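Local coordinates for PmoF1 (Methylocystis sp. ATCC 49242, PDB 6P1E), which binds copper(II) through a PCuAC domain and probably acts as a copper chaperone in methane-oxidising bacteria, at residues P15-P20 with I115-D120; L43-V48 with T104-K109; E49-A54 with L89-H94; V55-A60 with G83-L88. One frame throughout, in Å; residues are numbered along the deposited sequence.

Contact 1 (P15-P20 with I115-D120); sequences PWLRAP and IDAAID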
loop_
_atom_site.group_PDB
_atom_site.type_symbol
_atom_site.label_atom_id
_atom_site.label_comp_id
_atom_site.label_asym_id
_atom_site.label_seq_id
_atom_site.Cartn_x
_atom_site.Cartn_y
_atom_site.Cartn_z
ATOM N N PRO B 15 -6.635 2.763 -2.506
ATOM C CA PRO B 15 -7.229 1.426 -2.526
ATOM C C PRO B 15 -6.689 0.601 -3.683
ATOM O O PRO B 15 -6.567 1.106 -4.800
ATOM C CB PRO B 15 -8.722 1.706 -2.702
ATOM C CG PRO B 15 -8.769 3.021 -3.402
ATOM C CD PRO B 15 -7.612 3.807 -2.860
ATOM N N TRP B 16 -6.360 -0.654 -3.415
ATOM C CA TRP B 16 -5.827 -1.527 -4.445
ATOM C C TRP B 16 -6.113 -2.978 -4.117
ATOM O O TRP B 16 -6.501 -3.310 -3.002
ATOM C CB TRP B 16 -4.320 -1.320 -4.625
ATOM C CG TRP B 16 -3.460 -1.728 -3.454
ATOM C CD1 TRP B 16 -3.349 -1.094 -2.250
ATOM C CD2 TRP B 16 -2.565 -2.847 -3.398
ATOM N NE1 TRP B 16 -2.451 -1.754 -1.445
ATOM C CE2 TRP B 16 -1.953 -2.836 -2.128
ATOM C CE3 TRP B 16 -2.225 -3.864 -4.296
ATOM C CZ2 TRP B 16 -1.028 -3.796 -1.732
ATOM C CZ3 TRP B 16 -1.305 -4.816 -3.903
ATOM C CH2 TRP B 16 -0.717 -4.776 -2.634
ATOM N N LEU B 17 -5.930 -3.844 -5.100
ATOM C CA LEU B 17 -6.101 -5.264 -4.853
ATOM C C LEU B 17 -5.108 -6.082 -5.641
ATOM O O LEU B 17 -4.627 -5.664 -6.697
ATOM C CB LEU B 17 -7.523 -5.699 -5.194
ATOM C CG LEU B 17 -7.972 -5.474 -6.635
ATOM C CD1 LEU B 17 -8.275 -6.806 -7.305
ATOM C CD2 LEU B 17 -9.187 -4.562 -6.664
ATOM N N ARG B 18 -4.805 -7.256 -5.103
ATOM C CA ARG B 18 -3.969 -8.216 -5.789
ATOM C C ARG B 18 -4.878 -9.213 -6.486
ATOM O O ARG B 18 -5.651 -9.917 -5.835
ATOM C CB ARG B 18 -3.032 -8.918 -4.811
ATOM C CG ARG B 18 -2.047 -9.860 -5.472
ATOM C CD ARG B 18 -0.755 -9.911 -4.686
ATOM N NE ARG B 18 0.018 -8.681 -4.841
ATOM C CZ ARG B 18 0.842 -8.184 -3.922
ATOM N NH1 ARG B 18 1.003 -8.801 -2.758
ATOM N NH2 ARG B 18 1.502 -7.060 -4.164
ATOM N N ALA B 19 -4.791 -9.247 -7.811
ATOM C CA ALA B 19 -5.670 -10.076 -8.622
ATOM C C ALA B 19 -5.480 -11.548 -8.285
ATOM O O ALA B 19 -4.440 -11.932 -7.748
ATOM C CB ALA B 19 -5.412 -9.831 -10.097
ATOM N N PRO B 20 -6.492 -12.379 -8.583
ATOM C CA PRO B 20 -6.367 -13.814 -8.320
ATOM C C PRO B 20 -5.147 -14.403 -9.009
ATOM O O PRO B 20 -4.871 -14.075 -10.163
ATOM C CB PRO B 20 -7.662 -14.396 -8.900
ATOM C CG PRO B 20 -8.625 -13.269 -8.882
ATOM C CD PRO B 20 -7.817 -12.036 -9.129
ATOM N N ILE B 115 -15.602 3.651 -4.731
ATOM C CA ILE B 115 -14.194 3.817 -5.050
ATOM C C ILE B 115 -13.844 3.041 -6.307
ATOM O O ILE B 115 -14.592 2.164 -6.736
ATOM C CB ILE B 115 -13.289 3.338 -3.894
ATOM C CG1 ILE B 115 -13.439 1.827 -3.673
ATOM C CG2 ILE B 115 -13.622 4.100 -2.618
ATOM C CD1 ILE B 115 -12.425 1.244 -2.715
ATOM N N ASP B 116 -12.701 3.380 -6.887
ATOM C CA ASP B 116 -12.139 2.623 -7.992
ATOM C C ASP B 116 -10.791 2.091 -7.531
ATOM O O ASP B 116 -9.839 2.852 -7.360
ATOM C CB ASP B 116 -12.001 3.498 -9.239
ATOM C CG ASP B 116 -11.496 2.726 -10.443
ATOM O OD1 ASP B 116 -11.759 1.507 -10.522
ATOM O OD2 ASP B 116 -10.845 3.339 -11.315
ATOM N N ALA B 117 -10.724 0.784 -7.304
ATOM C CA ALA B 117 -9.511 0.166 -6.795
ATOM C C ALA B 117 -8.581 -0.183 -7.942
ATOM O O ALA B 117 -9.005 -0.711 -8.967
ATOM C CB ALA B 117 -9.843 -1.074 -5.983
ATOM N N ALA B 118 -7.307 0.134 -7.771
ATOM C CA ALA B 118 -6.321 -0.174 -8.789
ATOM C C ALA B 118 -5.891 -1.643 -8.658
ATOM O O ALA B 118 -5.882 -2.194 -7.557
ATOM C CB ALA B 118 -5.166 0.770 -8.669
ATOM N N ILE B 119 -5.555 -2.280 -9.777
ATOM C CA ILE B 119 -5.316 -3.725 -9.784
ATOM C C ILE B 119 -3.852 -4.131 -9.974
ATOM O O ILE B 119 -3.210 -3.750 -10.950
ATOM C CB ILE B 119 -6.165 -4.396 -10.886
ATOM C CG1 ILE B 119 -7.651 -4.145 -10.614
ATOM C CG2 ILE B 119 -5.883 -5.899 -10.959
ATOM C CD1 ILE B 119 -8.567 -4.598 -11.719
ATOM N N ASP B 120 -3.343 -4.890 -9.004
ATOM C CA ASP B 120 -2.032 -5.542 -9.078
ATOM C C ASP B 120 -2.202 -7.003 -9.521
ATOM O O ASP B 120 -2.759 -7.796 -8.765
ATOM C CB ASP B 120 -1.337 -5.501 -7.713
ATOM C CG ASP B 120 0.152 -5.786 -7.798
ATOM O OD1 ASP B 120 0.767 -5.488 -8.844
ATOM O OD2 ASP B 120 0.711 -6.301 -6.805
#
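L17 and D120 are joined through the backbone of this parallel strand pair: D120 N donates to L17 O at 2.8 Å. The bond belongs to a regular series in which A118 N donates to P15 O, L17 N to A118 O and A19 N to D120 O, the last at 2.7 Å. The tightly packed face carries L17 and I119. A chi1 of 60° sets L17 CG between its backbone N and carbonyl carbon, from where CD2 reaches A117 CB at 3.6 Å and CG itself comes within 4.2 Å of I119 CG1. At the start of the pair P15 CB meets I115 CD1 at 3.7 Å as the two side chains slide past each other, and F29 and L101 close over this layer. The face of W16, R18 and D120 is more polar, with R18 and D120 partly exposed, and D116 points away into solvent. R18 forms a salt bridge with D120, side-on, NE and NH2 both donating to OD2; NH2 lies 2.9 Å from D120 OD2, which stays in the guanidinium plane while the carboxylate is turned 61° from it. Sharing one acceptor this way would probably keep D120 ionised. W16 lies beside D120 and meets F32 of the second subunit edge-to-face. One face thus lines the hydrophobic core and the other the dimer interface, a parallel pairing within the mixed beta fold of the PCuAC copper-binding domain.

Contact 2 (L43-V48 with T104-K109); sequences LVAVKV and TLVFEK
V44 and A45 both turn their amides to V106, whose carbonyl serves the two of them in a classic beta bulge. V44 N supplies the stronger bond, 3.0 Å to V106 O, while A45 N adds a weak one at 3.4 Å. V106 N is satisfied in return by A45 O. Farther on, K47 and T104 form a reciprocal hydrogen-bonded pair: K47 N donates to T104 O, and T104 N to K47 O at 2.8 Å. K47 O also accepts from a water, which has a weak link to T104 OG1. The amine of K47 finds its partner outside the pair, in a salt bridge to E112, and the bend of its chain at chi3 (-72°) brings CE beside T104 CG2 at 4.0 Å. On the buried face the contacts are apolar. L43 CD1 stands over one face of the F107 ring, 4.2 Å from its centroid and offset toward the rim, and V46 CG2 lies beside L105 CD2. Strand 41-47 is thereby joined antiparallel to strand 100-107, which pairs on with strand 111-120, while L105 and F107 reach V12 of strand 10-18.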
loop_
_atom_site.group_PDB
_atom_site.type_symbol
_atom_site.label_atom_id
_atom_site.label_comp_id
_atom_site.label_asym_id
_atom_site.label_seq_id
_atom_site.Cartn_x
_atom_site.Cartn_y
_atom_site.Cartn_z
ATOM N N LEU B 43 -15.344 -0.187 9.199
ATOM C CA LEU B 43 -15.677 -0.730 7.890
ATOM C C LEU B 43 -16.439 -2.028 8.131
ATOM O O LEU B 43 -15.870 -3.000 8.630
ATOM C CB LEU B 43 -14.425 -0.970 7.044
ATOM C CG LEU B 43 -14.673 -1.592 5.666
ATOM C CD1 LEU B 43 -15.462 -0.648 4.771
ATOM C CD2 LEU B 43 -13.356 -1.983 5.012
ATOM N N VAL B 44 -17.725 -2.037 7.792
ATOM C CA VAL B 44 -18.593 -3.161 8.137
ATOM C C VAL B 44 -18.978 -4.017 6.933
ATOM O O VAL B 44 -19.328 -5.187 7.088
ATOM C CB VAL B 44 -19.885 -2.674 8.828
ATOM C CG1 VAL B 44 -19.553 -1.997 10.148
ATOM C CG2 VAL B 44 -20.673 -1.734 7.918
ATOM N N ALA B 45 -18.919 -3.442 5.738
ATOM C CA ALA B 45 -19.277 -4.185 4.538
ATOM C C ALA B 45 -18.606 -3.631 3.290
ATOM O O ALA B 45 -18.233 -2.460 3.230
ATOM C CB ALA B 45 -20.790 -4.189 4.359
ATOM N N VAL B 46 -18.461 -4.500 2.295
ATOM C CA VAL B 46 -17.934 -4.121 0.992
ATOM C C VAL B 46 -18.823 -4.737 -0.078
ATOM O O VAL B 46 -19.133 -5.926 -0.025
ATOM C CB VAL B 46 -16.475 -4.588 0.808
ATOM C CG1 VAL B 46 -15.996 -4.361 -0.625
ATOM C CG2 VAL B 46 -15.562 -3.878 1.798
ATOM N N LYS B 47 -19.240 -3.916 -1.037
ATOM C CA LYS B 47 -20.062 -4.383 -2.147
ATOM C C LYS B 47 -19.288 -4.261 -3.455
ATOM O O LYS B 47 -18.697 -3.219 -3.742
ATOM C CB LYS B 47 -21.366 -3.585 -2.215
ATOM C CG LYS B 47 -22.250 -3.759 -0.987
ATOM C CD LYS B 47 -23.575 -3.026 -1.129
ATOM C CE LYS B 47 -23.401 -1.519 -1.039
ATOM N NZ LYS B 47 -24.702 -0.804 -1.144
ATOM N N VAL B 48 -19.300 -5.331 -4.242
ATOM C CA VAL B 48 -18.561 -5.371 -5.497
ATOM C C VAL B 48 -19.310 -6.238 -6.505
ATOM O O VAL B 48 -19.674 -7.377 -6.219
ATOM C CB VAL B 48 -17.117 -5.890 -5.289
ATOM C CG1 VAL B 48 -17.110 -7.265 -4.626
ATOM C CG2 VAL B 48 -16.356 -5.908 -6.610
ATOM N N THR B 104 -17.955 -0.493 -3.414
ATOM C CA THR B 104 -18.580 0.399 -2.455
ATOM C C THR B 104 -18.170 -0.041 -1.062
ATOM O O THR B 104 -18.418 -1.178 -0.662
ATOM C CB THR B 104 -20.118 0.395 -2.574
ATOM O OG1 THR B 104 -20.503 0.738 -3.911
ATOM C CG2 THR B 104 -20.734 1.392 -1.599
ATOM N N LEU B 105 -17.531 0.865 -0.333
ATOM C CA LEU B 105 -17.183 0.614 1.055
ATOM C C LEU B 105 -18.295 1.166 1.928
ATOM O O LEU B 105 -18.777 2.273 1.697
ATOM C CB LEU B 105 -15.841 1.255 1.418
ATOM C CG LEU B 105 -14.657 0.931 0.504
ATOM C CD1 LEU B 105 -13.406 1.651 0.989
ATOM C CD2 LEU B 105 -14.421 -0.567 0.411
ATOM N N VAL B 106 -18.696 0.389 2.927
ATOM C CA VAL B 106 -19.775 0.782 3.821
ATOM C C VAL B 106 -19.230 0.945 5.230
ATOM O O VAL B 106 -18.766 -0.016 5.844
ATOM C CB VAL B 106 -20.919 -0.251 3.824
ATOM C CG1 VAL B 106 -22.089 0.252 4.660
ATOM C CG2 VAL B 106 -21.372 -0.556 2.400
ATOM N N PHE B 107 -19.272 2.178 5.723
ATOM C CA PHE B 107 -18.830 2.492 7.074
ATOM C C PHE B 107 -20.047 2.669 7.973
ATOM O O PHE B 107 -21.054 3.235 7.548
ATOM C CB PHE B 107 -17.963 3.750 7.076
ATOM C CG PHE B 107 -16.699 3.611 6.277
ATOM C CD1 PHE B 107 -15.565 3.046 6.839
ATOM C CD2 PHE B 107 -16.651 4.028 4.956
ATOM C CE1 PHE B 107 -14.400 2.914 6.104
ATOM C CE2 PHE B 107 -15.490 3.897 4.215
ATOM C CZ PHE B 107 -14.364 3.339 4.788
ATOM N N GLU B 108 -19.958 2.177 9.205
ATOM C CA GLU B 108 -21.101 2.192 10.120
ATOM C C GLU B 108 -21.673 3.594 10.320
ATOM O O GLU B 108 -22.891 3.776 10.316
ATOM C CB GLU B 108 -20.721 1.599 11.479
ATOM C CG GLU B 108 -21.901 1.533 12.452
ATOM C CD GLU B 108 -21.547 0.899 13.784
ATOM O OE1 GLU B 108 -20.380 1.014 14.214
ATOM O OE2 GLU B 108 -22.444 0.287 14.403
ATOM N N LYS B 109 -20.795 4.575 10.511
ATOM C CA LYS B 109 -21.217 5.948 10.784
ATOM C C LYS B 109 -21.144 6.843 9.542
ATOM O O LYS B 109 -22.078 7.588 9.254
ATOM C CB LYS B 109 -20.356 6.556 11.895
ATOM C CG LYS B 109 -20.328 5.756 13.191
ATOM C CD LYS B 109 -21.692 5.704 13.860
ATOM C CE LYS B 109 -21.638 4.919 15.162
ATOM N NZ LYS B 109 -22.959 4.866 15.846
HETATM O O HOH W 1 -20.216 -1.845 -6.058
#

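Contact 3 (E49-A54 with L89-H94); sequences EKFGSA and LDAKKH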
loop_
_atom_site.group_PDB
_atom_site.type_symbol
_atom_site.label_atom_id
_atom_site.label_comp_id
_atom_site.label_asym_id
_atom_site.label_seq_id
_atom_site.Cartn_x
_atom_site.Cartn_y
_atom_site.Cartn_z
ATOM N N GLU B 49 -19.562 -5.675 -7.680
ATOM C CA GLU B 49 -20.384 -6.340 -8.679
ATOM C C GLU B 49 -19.641 -7.463 -9.403
ATOM O O GLU B 49 -20.245 -8.466 -9.784
ATOM C CB GLU B 49 -20.879 -5.320 -9.703
ATOM C CG GLU B 49 -21.744 -4.223 -9.108
ATOM C CD GLU B 49 -22.242 -3.242 -10.149
ATOM O OE1 GLU B 49 -22.195 -3.573 -11.353
ATOM O OE2 GLU B 49 -22.676 -2.136 -9.763
ATOM N N LYS B 50 -18.334 -7.294 -9.585
ATOM C CA LYS B 50 -17.554 -8.214 -10.411
ATOM C C LYS B 50 -17.102 -9.462 -9.648
ATOM O O LYS B 50 -16.515 -10.372 -10.233
ATOM C CB LYS B 50 -16.332 -7.493 -10.981
ATOM C CG LYS B 50 -16.652 -6.361 -11.956
ATOM C CD LYS B 50 -17.603 -6.769 -13.069
ATOM C CE LYS B 50 -17.859 -5.607 -14.006
ATOM N NZ LYS B 50 -18.751 -5.959 -15.143
ATOM N N PHE B 51 -17.368 -9.492 -8.345
ATOM C CA PHE B 51 -17.086 -10.662 -7.519
ATOM C C PHE B 51 -18.381 -11.147 -6.881
ATOM O O PHE B 51 -19.338 -10.386 -6.748
ATOM C CB PHE B 51 -16.043 -10.343 -6.444
ATOM C CG PHE B 51 -14.634 -10.268 -6.965
ATOM C CD1 PHE B 51 -13.766 -11.337 -6.810
ATOM C CD2 PHE B 51 -14.177 -9.131 -7.607
ATOM C CE1 PHE B 51 -12.468 -11.270 -7.284
ATOM C CE2 PHE B 51 -12.880 -9.060 -8.086
ATOM C CZ PHE B 51 -12.026 -10.131 -7.924
ATOM N N GLY B 52 -18.407 -12.412 -6.481
ATOM C CA GLY B 52 -19.589 -12.989 -5.870
ATOM C C GLY B 52 -19.934 -12.348 -4.535
ATOM O O GLY B 52 -21.095 -12.084 -4.235
ATOM N N SER B 53 -18.911 -12.120 -3.720
ATOM C CA SER B 53 -19.080 -11.547 -2.388
ATOM C C SER B 53 -17.760 -10.983 -1.887
ATOM O O SER B 53 -16.699 -11.266 -2.448
ATOM C CB SER B 53 -19.599 -12.603 -1.405
ATOM O OG SER B 53 -18.635 -13.620 -1.185
ATOM N N ALA B 54 -17.838 -10.200 -0.815
ATOM C CA ALA B 54 -16.660 -9.641 -0.167
ATOM C C ALA B 54 -16.733 -9.896 1.333
ATOM O O ALA B 54 -17.756 -9.632 1.964
ATOM C CB ALA B 54 -16.552 -8.159 -0.456
ATOM N N LEU B 89 -14.219 -12.816 -3.223
ATOM C CA LEU B 89 -14.388 -14.209 -3.629
ATOM C C LEU B 89 -15.180 -14.329 -4.940
ATOM O O LEU B 89 -16.051 -13.511 -5.230
ATOM C CB LEU B 89 -15.079 -14.988 -2.506
ATOM C CG LEU B 89 -14.515 -14.779 -1.096
ATOM C CD1 LEU B 89 -15.354 -15.523 -0.069
ATOM C CD2 LEU B 89 -13.068 -15.238 -1.052
ATOM N N ASP B 90 -14.855 -15.354 -5.724
ATOM C CA ASP B 90 -15.613 -15.707 -6.927
ATOM C C ASP B 90 -15.667 -14.611 -7.992
ATOM O O ASP B 90 -16.742 -14.103 -8.317
ATOM C CB ASP B 90 -17.044 -16.096 -6.543
ATOM C CG ASP B 90 -17.090 -17.242 -5.552
ATOM O OD1 ASP B 90 -16.259 -18.166 -5.665
ATOM O OD2 ASP B 90 -17.960 -17.217 -4.656
ATOM N N ALA B 91 -14.502 -14.235 -8.513
ATOM C CA ALA B 91 -14.410 -13.379 -9.694
ATOM C C ALA B 91 -15.310 -13.869 -10.831
ATOM O O ALA B 91 -15.343 -15.060 -11.135
ATOM C CB ALA B 91 -12.968 -13.299 -10.170
ATOM N N LYS B 92 -16.038 -12.943 -11.449
ATOM C CA LYS B 92 -16.931 -13.266 -12.560
ATOM C C LYS B 92 -16.147 -13.363 -13.869
ATOM O O LYS B 92 -16.569 -14.036 -14.812
ATOM C CB LYS B 92 -18.042 -12.223 -12.678
ATOM C CG LYS B 92 -19.007 -12.226 -11.500
ATOM C CD LYS B 92 -20.049 -11.131 -11.628
ATOM C CE LYS B 92 -21.242 -11.385 -10.718
ATOM N NZ LYS B 92 -20.864 -11.398 -9.276
ATOM N N LYS B 93 -15.003 -12.685 -13.910
ATOM C CA LYS B 93 -14.115 -12.689 -15.070
ATOM C C LYS B 93 -12.652 -12.522 -14.694
ATOM O O LYS B 93 -12.324 -12.119 -13.579
ATOM C CB LYS B 93 -14.483 -11.569 -16.037
ATOM C CG LYS B 93 -15.508 -11.902 -17.081
ATOM C CD LYS B 93 -15.882 -10.623 -17.781
ATOM C CE LYS B 93 -16.820 -10.852 -18.923
ATOM N NZ LYS B 93 -16.780 -9.649 -19.767
ATOM N N HIS B 94 -11.778 -12.845 -15.643
ATOM C CA HIS B 94 -10.342 -12.704 -15.448
ATOM C C HIS B 94 -9.944 -11.237 -15.321
ATOM O O HIS B 94 -10.318 -10.412 -16.157
ATOM C CB HIS B 94 -9.586 -13.350 -16.609
ATOM C CG HIS B 94 -8.104 -13.376 -16.418
ATOM N ND1 HIS B 94 -7.272 -12.391 -16.905
ATOM C CD2 HIS B 94 -7.304 -14.264 -15.782
ATOM C CE1 HIS B 94 -6.022 -12.674 -16.583
ATOM N NE2 HIS B 94 -6.015 -13.805 -15.901
#
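With F51 CG anti to its carbonyl carbon (chi1 -76°) and K92 bent at its last torsion (chi4 62°), an aromatic ring and an ammonium group are brought to different parts of the opposing backbone. The ring of F51 comes up to A91, its CE1 3.6 Å from A91 CB, and has L89 O at its edge, near the ring plane. K92 runs along the backbone of 49-51, its CB and CG passing K50 O before CD and CE reach E49 O. Its tip then donates from NZ to E49 O at 3.0 Å, the nitrogen tilted 33° from the carbonyl plane. The backbone of the same residue adds a bond of its own, K92 N to K50 O at 2.9 Å. Farther along, G52 and S53 both face L89 in a classic beta bulge. G52 N gives its main bond to L89 O at 2.9 Å and a weak one to D90 O, and L89 N closes the pair on S53 O. F51, the buried residue here, packs on L88, L95 and L101. The chemistry is therefore mostly of backbone acceptors: K92 carries its positive charge to the carbonyl of E49, just before the chain's corner at G52, and ammonium and amides together tie 49-53 to 89-92 at an exposed margin.

Contact 4 (V55-A60 with G83-L88); sequences VIHGDA and GAYVAL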
loop_
_atom_site.group_PDB
_atom_site.type_symbol
_atom_site.label_atom_id
_atom_site.label_comp_id
_atom_site.label_asym_id
_atom_site.label_seq_id
_atom_site.Cartn_x
_atom_site.Cartn_y
_atom_site.Cartn_z
ATOM N N VAL B 55 -15.642 -10.410 1.894
ATOM C CA VAL B 55 -15.576 -10.745 3.314
ATOM C C VAL B 55 -14.458 -9.953 3.977
ATOM O O VAL B 55 -13.297 -10.044 3.575
ATOM C CB VAL B 55 -15.345 -12.257 3.530
ATOM C CG1 VAL B 55 -15.174 -12.577 5.012
ATOM C CG2 VAL B 55 -16.504 -13.055 2.949
ATOM N N ILE B 56 -14.812 -9.177 4.994
ATOM C CA ILE B 56 -13.832 -8.361 5.690
ATOM C C ILE B 56 -13.119 -9.188 6.751
ATOM O O ILE B 56 -13.750 -9.874 7.550
ATOM C CB ILE B 56 -14.487 -7.130 6.345
ATOM C CG1 ILE B 56 -15.348 -6.388 5.315
ATOM C CG2 ILE B 56 -13.420 -6.209 6.926
ATOM C CD1 ILE B 56 -16.128 -5.226 5.876
ATOM N N HIS B 57 -11.794 -9.092 6.756
ATOM C CA HIS B 57 -10.963 -9.771 7.736
ATOM C C HIS B 57 -10.164 -8.700 8.461
ATOM O O HIS B 57 -8.997 -8.465 8.152
ATOM C CB HIS B 57 -10.039 -10.788 7.057
ATOM C CG HIS B 57 -10.765 -11.931 6.420
ATOM N ND1 HIS B 57 -11.358 -12.939 7.149
ATOM C CD2 HIS B 57 -10.990 -12.225 5.117
ATOM C CE1 HIS B 57 -11.918 -13.805 6.322
ATOM N NE2 HIS B 57 -11.710 -13.394 5.084
ATOM N N GLY B 58 -10.799 -8.051 9.434
ATOM C CA GLY B 58 -10.263 -6.828 10.003
ATOM C C GLY B 58 -9.512 -7.018 11.304
ATOM O O GLY B 58 -9.025 -6.047 11.887
ATOM N N ASP B 59 -9.400 -8.268 11.747
ATOM C CA ASP B 59 -8.638 -8.596 12.950
ATOM C C ASP B 59 -7.294 -9.174 12.516
ATOM O O ASP B 59 -7.211 -10.330 12.104
ATOM C CB ASP B 59 -9.402 -9.587 13.832
ATOM C CG ASP B 59 -8.686 -9.887 15.140
ATOM O OD1 ASP B 59 -7.575 -9.360 15.364
ATOM O OD2 ASP B 59 -9.239 -10.658 15.950
ATOM N N ALA B 60 -6.250 -8.355 12.600
ATOM C CA ALA B 60 -4.925 -8.745 12.127
ATOM C C ALA B 60 -4.361 -9.943 12.886
ATOM O O ALA B 60 -3.568 -10.713 12.343
ATOM C CB ALA B 60 -3.969 -7.565 12.236
ATOM N N GLY B 83 -1.650 -8.763 6.694
ATOM C CA GLY B 83 -2.430 -8.162 7.761
ATOM C C GLY B 83 -3.900 -8.117 7.403
ATOM O O GLY B 83 -4.363 -8.891 6.563
ATOM N N ALA B 84 -4.636 -7.216 8.047
ATOM C CA ALA B 84 -6.059 -7.043 7.772
ATOM C C ALA B 84 -6.291 -6.732 6.297
ATOM O O ALA B 84 -5.472 -6.078 5.651
ATOM C CB ALA B 84 -6.641 -5.942 8.646
ATOM N N TYR B 85 -7.396 -7.232 5.760
ATOM C CA TYR B 85 -7.698 -7.073 4.346
ATOM C C TYR B 85 -9.144 -7.471 4.094
ATOM O O TYR B 85 -9.820 -7.973 4.994
ATOM C CB TYR B 85 -6.757 -7.921 3.483
ATOM C CG TYR B 85 -7.080 -9.398 3.502
ATOM C CD1 TYR B 85 -7.640 -10.021 2.392
ATOM C CD2 TYR B 85 -6.832 -10.169 4.629
ATOM C CE1 TYR B 85 -7.938 -11.368 2.405
ATOM C CE2 TYR B 85 -7.130 -11.518 4.652
ATOM C CZ TYR B 85 -7.680 -12.114 3.536
ATOM O OH TYR B 85 -7.975 -13.457 3.557
ATOM N N VAL B 86 -9.612 -7.234 2.873
ATOM C CA VAL B 86 -10.924 -7.702 2.451
ATOM C C VAL B 86 -10.741 -8.769 1.383
ATOM O O VAL B 86 -10.085 -8.535 0.368
ATOM C CB VAL B 86 -11.795 -6.552 1.906
ATOM C CG1 VAL B 86 -13.168 -7.067 1.480
ATOM C CG2 VAL B 86 -11.931 -5.456 2.946
ATOM N N ALA B 87 -11.321 -9.941 1.622
ATOM C CA ALA B 87 -11.281 -11.020 0.650
ATOM C C ALA B 87 -12.384 -10.834 -0.376
ATOM O O ALA B 87 -13.546 -10.651 -0.018
ATOM C CB ALA B 87 -11.420 -12.369 1.343
ATOM N N LEU B 88 -12.005 -10.862 -1.650
ATOM C CA LEU B 88 -12.955 -10.791 -2.758
ATOM C C LEU B 88 -13.065 -12.179 -3.382
ATOM O O LEU B 88 -12.110 -12.666 -3.982
ATOM C CB LEU B 88 -12.506 -9.760 -3.795
ATOM C CG LEU B 88 -12.253 -8.342 -3.274
ATOM C CD1 LEU B 88 -11.855 -7.421 -4.415
ATOM C CD2 LEU B 88 -13.471 -7.789 -2.548
#
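H57 lies beside Y85, the two side chains pointing the same way from neighbouring strands, and its atoms can be taken in turn. Its CB sits 3.5 Å from Y85 O, the carbonyl that accepts from H57 N, and also touches Y85 CE2. CG comes next, still near CE2, placed there because it stands anti to the carbonyl carbon of H57 (chi1 -66°). CD2 then passes along the phenol, 3.6 Å from Y85 OH, and also lies 3.8 Å from A87 CB. At the tip NE2 has the same methyl at the edge of the ring, in its plane. The remaining nitrogen, ND1, looks out of the pair and is hydrogen-bonded to L65 O. The two rings are tilted by only 26° but slid apart, their centroids 5.1 Å from each other, so they barely overlap. The strands themselves pair antiparallel: V55 and A87 exchange two bonds of 2.8 Å, V55 N to A87 O and A87 N to V55 O. On the buried face V86 CG1 rests 3.6 Å from V55 O. The bond from ND1 to L65 O implies that the imidazole carries a proton on that nitrogen and fixes the ring's rotation, while Y85 meets it with ring and hydroxyl, no hydrogen bond joining the two side chains, and A87 with its methyl.

Contacts 3 and 4 are successive lengths of one antiparallel pairing, strand 51-57 with strand 75-91, their centres about 16 Å apart; A54 CB bridges them, 3.7 Å from L88 CD2. Contact 2 packs against contact 4 from strand 41-47, where I56 CD1 lies 3.3 Å from V44 C. It meets contact 1 through the neighbouring strands 100-107 and 111-120, with I115 CD1 3.9 Å from L105 CD1. Contact 1 encloses the others along the chain and comes closer to copper than contacts 2 and 4: the side chain of A118 is about 5 Å from a bound copper ion, against about 13 Å for that of F107 in contact 2 and about 14 Å for that of A84 in contact 4. E13 and H34 are copper ligands.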